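Local coordinates for glycoside hydrolase family 16 protein (Bacteroides ovatus, PDB 7KR6) that probably hydrolyses O-glycosidic bonds of mixed-linkage beta-glucans as an endo-glucanase, and here holds a fluorinated glucan-derived inhibitor in its cleft, at residues T209-D213 with N214-H218; S223-T226 with Y227-D230; T254-K257 with D258-V262. The protein carries 1 engineered substitution. One frame throughout, in Å; residues are numbered along the deposited sequence.

Contact 1 (T209-D213 with N214-H218)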
ATOM      1  N   THR A 209      -1.668 -17.878  -2.255  1.00 17.81           N
ATOM      2  CA  THR A 209      -0.570 -17.692  -3.220  1.00 19.02           C
ATOM      3  C   THR A 209      -1.162 -17.298  -4.544  1.00 17.92           C
ATOM      4  O   THR A 209      -1.977 -18.052  -5.102  1.00 18.52           O
ATOM      5  CB  THR A 209       0.288 -18.939  -3.360  1.00 19.04           C
ATOM      6  OG1 THR A 209       0.852 -19.161  -2.084  1.00 21.37           O
ATOM      7  CG2 THR A 209       1.321 -18.782  -4.464  1.00 19.89           C
ATOM      8  N   ILE A 210      -0.780 -16.126  -5.042  1.00 18.28           N
ATOM      9  CA  ILE A 210      -1.177 -15.602  -6.352  1.00 18.32           C
ATOM     10  C   ILE A 210      -0.138 -15.987  -7.409  1.00 17.99           C
ATOM     11  O   ILE A 210       1.066 -15.790  -7.144  1.00 18.27           O
ATOM     12  CB  ILE A 210      -1.402 -14.069  -6.269  1.00 20.06           C
ATOM     13  CG1 ILE A 210      -2.571 -13.677  -5.347  1.00 20.86           C
ATOM     14  CG2 ILE A 210      -1.657 -13.556  -7.650  1.00 19.34           C
ATOM     15  CD1 ILE A 210      -2.242 -13.631  -3.887  1.00 19.89           C
ATOM     16  N   SER A 211      -0.615 -16.522  -8.532  1.00 19.79           N
ATOM     17  CA  SER A 211       0.202 -16.786  -9.737  1.00 19.39           C
ATOM     18  C   SER A 211      -0.347 -16.042 -10.946  1.00 20.24           C
ATOM     19  O   SER A 211      -1.577 -15.837 -11.057  1.00 19.38           O
ATOM     20  CB  SER A 211       0.346 -18.293 -10.015  1.00 20.27           C
ATOM     21  OG  SER A 211       0.870 -19.000  -8.897  1.00 21.94           O
ATOM     22  N   ILE A 212       0.543 -15.725 -11.894  1.00 19.16           N
ATOM     23  CA  ILE A 212       0.189 -15.054 -13.151  1.00 20.09           C
ATOM     24  C   ILE A 212       0.906 -15.845 -14.245  1.00 20.08           C
ATOM     25  O   ILE A 212       2.141 -15.954 -14.183  1.00 20.44           O
ATOM     26  CB  ILE A 212       0.536 -13.545 -13.133  1.00 21.24           C
ATOM     27  CG1 ILE A 212      -0.171 -12.841 -11.969  1.00 23.91           C
ATOM     28  CG2 ILE A 212       0.195 -12.893 -14.447  1.00 21.78           C
ATOM     29  CD1 ILE A 212       0.370 -11.467 -11.665  1.00 23.85           C
ATOM     30  N   ASP A 213       0.110 -16.406 -15.130  1.00 21.41           N
ATOM     31  CA  ASP A 213       0.582 -17.336 -16.173  1.00 22.26           C
ATOM     32  C   ASP A 213       1.475 -18.404 -15.555  1.00 22.37           C
ATOM     33  O   ASP A 213       2.570 -18.678 -16.102  1.00 21.85           O
ATOM     34  CB  ASP A 213       1.284 -16.546 -17.267  1.00 23.65           C
ATOM     35  CG  ASP A 213       0.367 -15.706 -18.134  1.00 25.21           C
ATOM     36  OD1 ASP A 213      -0.789 -16.070 -18.269  1.00 26.32           O
ATOM     37  OD2 ASP A 213       0.861 -14.718 -18.717  1.00 31.80           O
ATOM     38  N   ASN A 214       1.046 -18.937 -14.405  1.00 21.15           N
ATOM     39  CA  ASN A 214       1.643 -20.102 -13.711  1.00 24.04           C
ATOM     40  C   ASN A 214       3.008 -19.767 -13.114  1.00 20.62           C
ATOM     41  O   ASN A 214       3.683 -20.671 -12.603  1.00 24.32           O
ATOM     42  CB  ASN A 214       1.712 -21.315 -14.628  1.00 23.67           C
ATOM     43  CG  ASN A 214       0.342 -21.760 -15.070  1.00 31.84           C
ATOM     44  OD1 ASN A 214      -0.586 -21.803 -14.271  1.00 28.96           O
ATOM     45  ND2 ASN A 214       0.206 -22.007 -16.357  1.00 35.63           N
ATOM     46  N   VAL A 215       3.348 -18.494 -12.998  1.00 19.25           N
ATOM     47  CA  VAL A 215       4.557 -18.075 -12.265  1.00 19.73           C
ATOM     48  C   VAL A 215       4.093 -17.484 -10.926  1.00 20.42           C
ATOM     49  O   VAL A 215       3.328 -16.483 -10.948  1.00 20.44           O
ATOM     50  CB  VAL A 215       5.404 -17.089 -13.090  1.00 21.20           C
ATOM     51  CG1 VAL A 215       6.631 -16.637 -12.336  1.00 21.75           C
ATOM     52  CG2 VAL A 215       5.804 -17.707 -14.428  1.00 21.77           C
ATOM     53  N   LYS A 216       4.555 -18.033  -9.827  1.00 20.48           N
ATOM     54  CA  LYS A 216       4.121 -17.576  -8.490  1.00 21.21           C
ATOM     55  C   LYS A 216       4.596 -16.130  -8.325  1.00 21.44           C
ATOM     56  O   LYS A 216       5.787 -15.792  -8.601  1.00 23.62           O
ATOM     57  CB  LYS A 216       4.573 -18.572  -7.436  1.00 23.10           C
ATOM     58  CG  LYS A 216       3.867 -19.920  -7.597  1.00 25.00           C
ATOM     59  CD  LYS A 216       4.191 -20.929  -6.554  1.00 27.66           C
ATOM     60  CE  LYS A 216       3.348 -22.163  -6.789  1.00 27.75           C
ATOM     61  NZ  LYS A 216       3.599 -23.155  -5.732  1.00 29.96           N
ATOM     62  N   PHE A 217       3.656 -15.281  -7.917  1.00 19.38           N
ATOM     63  CA  PHE A 217       3.798 -13.808  -7.791  1.00 19.31           C
ATOM     64  C   PHE A 217       3.953 -13.381  -6.332  1.00 20.01           C
ATOM     65  O   PHE A 217       4.886 -12.621  -6.016  1.00 19.86           O
ATOM     66  CB  PHE A 217       2.606 -13.142  -8.440  1.00 18.31           C
ATOM     67  CG  PHE A 217       2.634 -11.642  -8.456  1.00 18.06           C
ATOM     68  CD1 PHE A 217       3.537 -10.963  -9.255  1.00 18.31           C
ATOM     69  CD2 PHE A 217       1.754 -10.912  -7.656  1.00 16.94           C
ATOM     70  CE1 PHE A 217       3.524  -9.579  -9.308  1.00 19.03           C
ATOM     71  CE2 PHE A 217       1.755  -9.530  -7.713  1.00 19.66           C
ATOM     72  CZ  PHE A 217       2.637  -8.867  -8.531  1.00 21.30           C
ATOM     73  N   HIS A 218       3.113 -13.869  -5.423  1.00 18.29           N
ATOM     74  CA  HIS A 218       3.189 -13.469  -3.996  1.00 19.13           C
ATOM     75  C   HIS A 218       2.420 -14.475  -3.131  1.00 18.92           C
ATOM     76  O   HIS A 218       1.435 -15.043  -3.638  1.00 19.27           O
ATOM     77  CB  HIS A 218       2.642 -12.059  -3.777  1.00 19.31           C
ATOM     78  CG  HIS A 218       2.911 -11.574  -2.406  1.00 20.13           C
ATOM     79  ND1 HIS A 218       4.185 -11.363  -1.939  1.00 19.94           N
ATOM     80  CD2 HIS A 218       2.081 -11.247  -1.402  1.00 21.35           C
ATOM     81  CE1 HIS A 218       4.113 -10.940  -0.687  1.00 20.76           C
ATOM     82  NE2 HIS A 218       2.838 -10.871  -0.333  1.00 21.35           N
TER

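Contact 2 (S223-T226 with Y227-D230)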
ATOM      1  N   SER A 223      -2.300 -18.138   8.249  1.00 21.23           N
ATOM      2  CA  SER A 223      -2.369 -19.180   9.317  1.00 22.88           C
ATOM      3  C   SER A 223      -3.084 -18.641  10.547  1.00 24.43           C
ATOM      4  O   SER A 223      -3.934 -19.389  11.101  1.00 25.05           O
ATOM      5  CB  SER A 223      -0.988 -19.725   9.652  1.00 24.56           C
ATOM      6  OG  SER A 223      -0.140 -18.678  10.078  1.00 25.54           O
ATOM      7  N   SER A 224      -2.826 -17.411  10.987  1.00 22.93           N
ATOM      8  CA  SER A 224      -3.464 -16.877  12.220  1.00 22.46           C
ATOM      9  C   SER A 224      -4.401 -15.717  11.889  1.00 24.72           C
ATOM     10  O   SER A 224      -4.738 -14.912  12.798  1.00 26.48           O
ATOM     11  CB  SER A 224      -2.428 -16.517  13.239  1.00 24.97           C
ATOM     12  OG  SER A 224      -1.745 -15.350  12.830  1.00 35.04           O
ATOM     13  N   ASN A 225      -4.790 -15.593  10.612  1.00 20.44           N
ATOM     14  CA  ASN A 225      -5.706 -14.528  10.149  1.00 20.78           C
ATOM     15  C   ASN A 225      -7.110 -15.108  10.034  1.00 21.97           C
ATOM     16  O   ASN A 225      -7.382 -15.815   9.093  1.00 22.35           O
ATOM     17  CB  ASN A 225      -5.268 -13.956   8.802  1.00 20.90           C
ATOM     18  CG  ASN A 225      -5.973 -12.658   8.536  1.00 21.20           C
ATOM     19  OD1 ASN A 225      -7.134 -12.502   8.910  1.00 21.05           O
ATOM     20  ND2 ASN A 225      -5.268 -11.726   7.896  1.00 19.51           N
ATOM     21  N   THR A 226      -7.960 -14.839  11.021  1.00 20.34           N
ATOM     22  CA  THR A 226      -9.259 -15.503  11.169  1.00 21.66           C
ATOM     23  C   THR A 226     -10.227 -15.141  10.043  1.00 20.81           C
ATOM     24  O   THR A 226     -11.228 -15.860   9.933  1.00 22.49           O
ATOM     25  CB  THR A 226      -9.898 -15.145  12.515  1.00 22.01           C
ATOM     26  OG1 THR A 226     -10.105 -13.741  12.629  1.00 21.95           O
ATOM     27  CG2 THR A 226      -9.119 -15.712  13.670  1.00 25.43           C
ATOM     28  N   TYR A 227      -9.926 -14.147   9.203  1.00 20.17           N
ATOM     29  CA  TYR A 227     -10.850 -13.683   8.146  1.00 19.70           C
ATOM     30  C   TYR A 227     -10.790 -14.502   6.839  1.00 19.58           C
ATOM     31  O   TYR A 227     -11.620 -14.186   5.923  1.00 20.21           O
ATOM     32  CB  TYR A 227     -10.598 -12.205   7.896  1.00 18.41           C
ATOM     33  CG  TYR A 227     -11.031 -11.356   9.065  1.00 20.16           C
ATOM     34  CD1 TYR A 227     -10.186 -11.105  10.136  1.00 21.59           C
ATOM     35  CD2 TYR A 227     -12.334 -10.894   9.120  1.00 20.49           C
ATOM     36  CE1 TYR A 227     -10.626 -10.360  11.221  1.00 23.22           C
ATOM     37  CE2 TYR A 227     -12.797 -10.152  10.197  1.00 22.95           C
ATOM     38  CZ  TYR A 227     -11.939  -9.898  11.259  1.00 25.13           C
ATOM     39  OH  TYR A 227     -12.391  -9.188  12.335  1.00 28.22           O
ATOM     40  N   PHE A 228      -9.911 -15.520   6.725  1.00 18.39           N
ATOM     41  CA  PHE A 228      -9.709 -16.223   5.433  1.00 19.87           C
ATOM     42  C   PHE A 228      -9.878 -17.726   5.528  1.00 17.33           C
ATOM     43  O   PHE A 228      -9.167 -18.491   4.882  1.00 20.13           O
ATOM     44  CB  PHE A 228      -8.348 -15.795   4.872  1.00 18.89           C
ATOM     45  CG  PHE A 228      -8.322 -14.304   4.641  1.00 18.52           C
ATOM     46  CD1 PHE A 228      -8.945 -13.758   3.525  1.00 17.47           C
ATOM     47  CD2 PHE A 228      -7.729 -13.451   5.564  1.00 19.26           C
ATOM     48  CE1 PHE A 228      -8.975 -12.377   3.351  1.00 18.72           C
ATOM     49  CE2 PHE A 228      -7.796 -12.078   5.394  1.00 20.47           C
ATOM     50  CZ  PHE A 228      -8.403 -11.545   4.275  1.00 20.57           C
ATOM     51  N   HIS A 229     -10.933 -18.153   6.256  1.00 21.32           N
ATOM     52  CA  HIS A 229     -11.148 -19.585   6.598  1.00 20.49           C
ATOM     53  C   HIS A 229     -12.635 -19.958   6.506  1.00 22.60           C
ATOM     54  O   HIS A 229     -13.057 -20.928   7.198  1.00 25.94           O
ATOM     55  CB  HIS A 229     -10.550 -19.907   7.959  1.00 20.39           C
ATOM     56  CG  HIS A 229      -9.091 -19.606   7.994  1.00 20.23           C
ATOM     57  ND1 HIS A 229      -8.130 -20.441   7.462  1.00 20.23           N
ATOM     58  CD2 HIS A 229      -8.457 -18.517   8.450  1.00 21.60           C
ATOM     59  CE1 HIS A 229      -6.949 -19.860   7.602  1.00 20.34           C
ATOM     60  NE2 HIS A 229      -7.120 -18.691   8.224  1.00 22.79           N
ATOM     61  N   ASP A 230     -13.369 -19.267   5.644  1.00 21.48           N
ATOM     62  CA  ASP A 230     -14.811 -19.500   5.413  1.00 23.49           C
ATOM     63  C   ASP A 230     -15.046 -19.300   3.920  1.00 22.87           C
ATOM     64  O   ASP A 230     -14.138 -18.814   3.259  1.00 21.57           O
ATOM     65  CB  ASP A 230     -15.634 -18.585   6.321  1.00 25.66           C
ATOM     66  CG  ASP A 230     -15.553 -18.973   7.797  1.00 30.12           C
ATOM     67  OD1 ASP A 230     -16.139 -20.026   8.183  1.00 33.98           O
ATOM     68  OD2 ASP A 230     -14.935 -18.231   8.576  1.00 32.24           O
TER
HETATM   69  O   HOH W   1     -12.840 -16.746   7.894  1.00 23.90           O

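Contact 3 (T254-K257 with D258-V262)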
ATOM      1  N   THR A 254      -7.141  10.517 -18.076  1.00 24.00           N
ATOM      2  CA  THR A 254      -6.610  10.488 -19.465  1.00 24.23           C
ATOM      3  C   THR A 254      -6.931   9.180 -20.178  1.00 26.46           C
ATOM      4  O   THR A 254      -6.816   9.137 -21.394  1.00 28.17           O
ATOM      5  CB  THR A 254      -5.111  10.794 -19.426  1.00 23.08           C
ATOM      6  OG1 THR A 254      -4.360   9.860 -18.655  1.00 24.34           O
ATOM      7  CG2 THR A 254      -4.866  12.162 -18.837  1.00 24.39           C
ATOM      8  N   GLY A 255      -7.342   8.137 -19.458  1.00 25.46           N
ATOM      9  CA  GLY A 255      -7.469   6.783 -20.011  1.00 24.80           C
ATOM     10  C   GLY A 255      -8.830   6.511 -20.653  1.00 24.66           C
ATOM     11  O   GLY A 255      -9.024   5.396 -21.175  1.00 26.03           O
ATOM     12  N   LEU A 256      -9.752   7.467 -20.622  1.00 24.29           N
ATOM     13  CA  LEU A 256     -11.085   7.274 -21.256  1.00 22.97           C
ATOM     14  C   LEU A 256     -11.587   8.634 -21.779  1.00 22.57           C
ATOM     15  O   LEU A 256     -12.065   9.481 -20.992  1.00 25.57           O
ATOM     16  CB  LEU A 256     -12.019   6.646 -20.215  1.00 25.45           C
ATOM     17  CG  LEU A 256     -13.280   5.994 -20.774  1.00 27.54           C
ATOM     18  CD1 LEU A 256     -12.941   4.819 -21.655  1.00 27.71           C
ATOM     19  CD2 LEU A 256     -14.228   5.588 -19.656  1.00 25.05           C
ATOM     20  N   LYS A 257     -11.508   8.820 -23.088  1.00 24.79           N
ATOM     21  CA  LYS A 257     -11.968  10.071 -23.734  1.00 26.40           C
ATOM     22  C   LYS A 257     -13.491  10.066 -23.895  1.00 25.30           C
ATOM     23  O   LYS A 257     -14.114   8.982 -23.892  1.00 24.26           O
ATOM     24  CB  LYS A 257     -11.327  10.202 -25.111  1.00 26.79           C
ATOM     25  CG  LYS A 257      -9.809  10.371 -25.127  1.00 29.28           C
ATOM     26  CD  LYS A 257      -9.302  10.198 -26.591  1.00 32.61           C
ATOM     27  CE  LYS A 257      -7.812  10.080 -26.818  1.00 33.83           C
ATOM     28  NZ  LYS A 257      -7.065  11.018 -25.956  1.00 39.95           N
ATOM     29  N   ASP A 258     -14.085  11.244 -24.060  1.00 26.24           N
ATOM     30  CA  ASP A 258     -15.533  11.360 -24.345  1.00 27.90           C
ATOM     31  C   ASP A 258     -15.854  10.583 -25.620  1.00 26.78           C
ATOM     32  O   ASP A 258     -15.247  10.871 -26.644  1.00 28.22           O
ATOM     33  CB  ASP A 258     -15.921  12.825 -24.369  1.00 30.90           C
ATOM     34  CG  ASP A 258     -17.401  13.095 -24.539  1.00 32.08           C
ATOM     35  OD1 ASP A 258     -18.190  12.122 -24.642  1.00 36.00           O
ATOM     36  OD2 ASP A 258     -17.742  14.302 -24.575  1.00 35.45           O
ATOM     37  N   GLY A 259     -16.745   9.596 -25.548  1.00 25.40           N
ATOM     38  CA  GLY A 259     -17.176   8.767 -26.682  1.00 26.13           C
ATOM     39  C   GLY A 259     -16.429   7.444 -26.726  1.00 26.21           C
ATOM     40  O   GLY A 259     -16.756   6.618 -27.541  1.00 29.01           O
ATOM     41  N   GLN A 260     -15.425   7.252 -25.856  1.00 23.65           N
ATOM     42  CA  GLN A 260     -14.575   6.052 -25.934  1.00 24.70           C
ATOM     43  C   GLN A 260     -15.237   4.905 -25.144  1.00 23.57           C
ATOM     44  O   GLN A 260     -15.805   5.191 -24.055  1.00 23.30           O
ATOM     45  CB  GLN A 260     -13.187   6.375 -25.358  1.00 24.21           C
ATOM     46  CG  GLN A 260     -12.177   5.323 -25.738  1.00 24.65           C
ATOM     47  CD  GLN A 260     -10.793   5.600 -25.210  1.00 26.97           C
ATOM     48  OE1 GLN A 260     -10.510   6.645 -24.642  1.00 28.53           O
ATOM     49  NE2 GLN A 260      -9.921   4.625 -25.378  1.00 29.33           N
ATOM     50  N   LYS A 261     -15.112   3.691 -25.666  1.00 25.45           N
ATOM     51  CA  LYS A 261     -15.499   2.447 -24.958  1.00 25.63           C
ATOM     52  C   LYS A 261     -14.230   1.592 -24.828  1.00 26.60           C
ATOM     53  O   LYS A 261     -13.462   1.480 -25.810  1.00 27.28           O
ATOM     54  CB  LYS A 261     -16.675   1.764 -25.669  1.00 27.21           C
ATOM     55  N   VAL A 262     -13.980   1.021 -23.649  1.00 23.84           N
ATOM     56  CA  VAL A 262     -12.874   0.037 -23.473  1.00 23.85           C
ATOM     57  C   VAL A 262     -13.457  -1.195 -22.767  1.00 23.93           C
ATOM     58  O   VAL A 262     -14.254  -1.048 -21.866  1.00 24.67           O
ATOM     59  CB  VAL A 262     -11.660   0.583 -22.688  1.00 27.40           C
ATOM     60  CG1 VAL A 262     -11.094   1.841 -23.349  1.00 30.61           C
ATOM     61  CG2 VAL A 262     -11.986   0.857 -21.239  1.00 31.34           C
TER

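Contact 1 (T209-D213 with N214-H218)
Ile212 and Phe217 project together from the same face of the hairpin, so that the end of the isoleucine rests on the phenyl ring. Its CD1 sits over one face, 4.1 Å from the ring centroid and 17° off the normal, a CH-pi contact displaced toward the rim near CG. Because Phe217 holds CG anti to its backbone N (chi1 -177°), the ring extends off the sheet on the face that carries Ile210 and Ile212. Ile210 adds a looser apolar touch, its CG2 lying 4.3 Å from Phe217 CD2 and approaching the ring obliquely. A flat aromatic offers both branched chains a broad surface; Val165 and Thr167 of strand 164-171 also touch it, and Tyr183 meets it edge-to-face.

The frame is a beta hairpin closed by a type I' turn from Ile212 to Val215, in which Asp213 and Asn214 take the left-handed backbone angles that Asn and Asp tolerate well. Val215 N to Ile212 O (3.1 Å) and Ile212 N to Val215 O make the hydrogen-bonded pair at the turn. Further along, a classic beta bulge sets Phe217 and His218 together against Ile210: Ile210 O accepts from Phe217 N at 2.8 Å, in the carbonyl plane, and from His218 N at 3.3 Å. The extra residue brings Phe217 to the isoleucine side.

Ser211 and Lys216 share the other face as a non-hydrogen-bonded pair. The small serine leaves room for the lysine methylenes, and its OG comes within 3.4 Å of Lys216 CG. The extended lysine crosses Thr209 obliquely, CD lying 4.1 Å from CG2, while Thr209 OG1 is hydrogen-bonded to Thr219. Both carboxylate oxygens of Asp213 are hydrogen-bonded at the start of strand 197-203, OD2 with His197 ND1 and OD1 with Thr198 N.

Contact 2 (S223-T226 with Y227-D230)
A chi1 of -165° turns the Asn225 amide away from its own backbone N and forward to the residues that follow, while Phe228, with CG beside its backbone N and opposite the carbonyl carbon, turns its ring back to meet it. Asn225 OD1 accepts from Tyr227 N at 3.3 Å, along a fairly straight N-H path of 164°, with the donor tilted from the carbonyl plane. An asparagine bonding through its side chain to the backbone N two residues on forms an Asx turn, and its short side chain has the right reach for this.

The same amide stands nearly upright to the Phe228 ring, the planes 80° apart. It arrives at the ring edge rather than over a face, with Asn225 CG 3.5 Å from Phe228 CD2. OD1 also lies at the edge of the Tyr227 ring, in its plane and 3.6 Å from CD1, so two aromatic C-H edges border one oxygen. The backbone carbonyl of Asn225 looks on to Phe228 N, a weak hydrogen bond of 3.5 Å, and meets the edge of the His229 imidazole. His229 is anchored beyond the loop: ND1 pairs with Tyr109 OH and NE2 with Ile222 O, its two ring nitrogens bonding in two directions at once.

A water bridges the turn, accepting from His229 N at 2.9 Å and lying 2.7 Å from Thr226 O and likewise 2.7 Å from Asp230 OD2. These bonds join both halves of the loop between strands 215-221 and 232-240, whose Phe228 and Asn225 rest on Ile169 of strand 164-171.

The polarised C-H edges of Tyr227 and Phe228 probably give the amide oxygen weak electrostatic support beside its directional bond.

Contact 3 (T254-K257 with D258-V262)
The flat amide of Gln260 meets the loop through its oxygen end: OE1 accepts from Lys257 N at 2.9 Å, in the carbonyl plane and almost perfectly straight at 175°. The same oxygen lies 3.5 Å from Leu256 CA, and the CB of Lys257 flanks it at 3.7 Å. The fully extended Gln260 chain (chi1 -165°) has just the length to span the turn and grip the residue three places earlier.

That turn is type II, from Lys257 to Gln260, closed by Gln260 N to Lys257 O at 2.9 Å. Thus Lys257 and Gln260 bond twice, backbone to backbone and backbone to side chain. Gly259 suits its third position, where positive phi (98°) would press a CB against the preceding carbonyl oxygen. Leu256 CD1 meets Val262 CG1 at 3.9 Å, an apolar contact between branched side chains.

The turn leads directly into strand 261-271, beside strand 80-90, whose Arg89 bonds to the backbone of Gly259 and Gln260 and, through NH1, to Leu256 O; Asp258 OD1 takes the N-H of Gly91 just beyond that strand.

In the fold
Along the chain the three contacts come in series, all within the family 16 region. Contact 1 is the tip of the hairpin of strands 207-212 and 215-221; the chain leaves that hairpin into the loop of contact 2, then runs through strand 232-240 to contact 3, which opens strand 261-271. Contacts 1 and 2 have centres 21 Å apart, yet both rest side chains on strand 164-171. Contact 3 lies on the opposite side of the chain's centre from contact 2, their centres about 40 Å apart. All three are peripheral connections between strands of the curved beta-sandwich (jelly roll) characteristic of family 16, whose cleft holds the glycan, and none touches another.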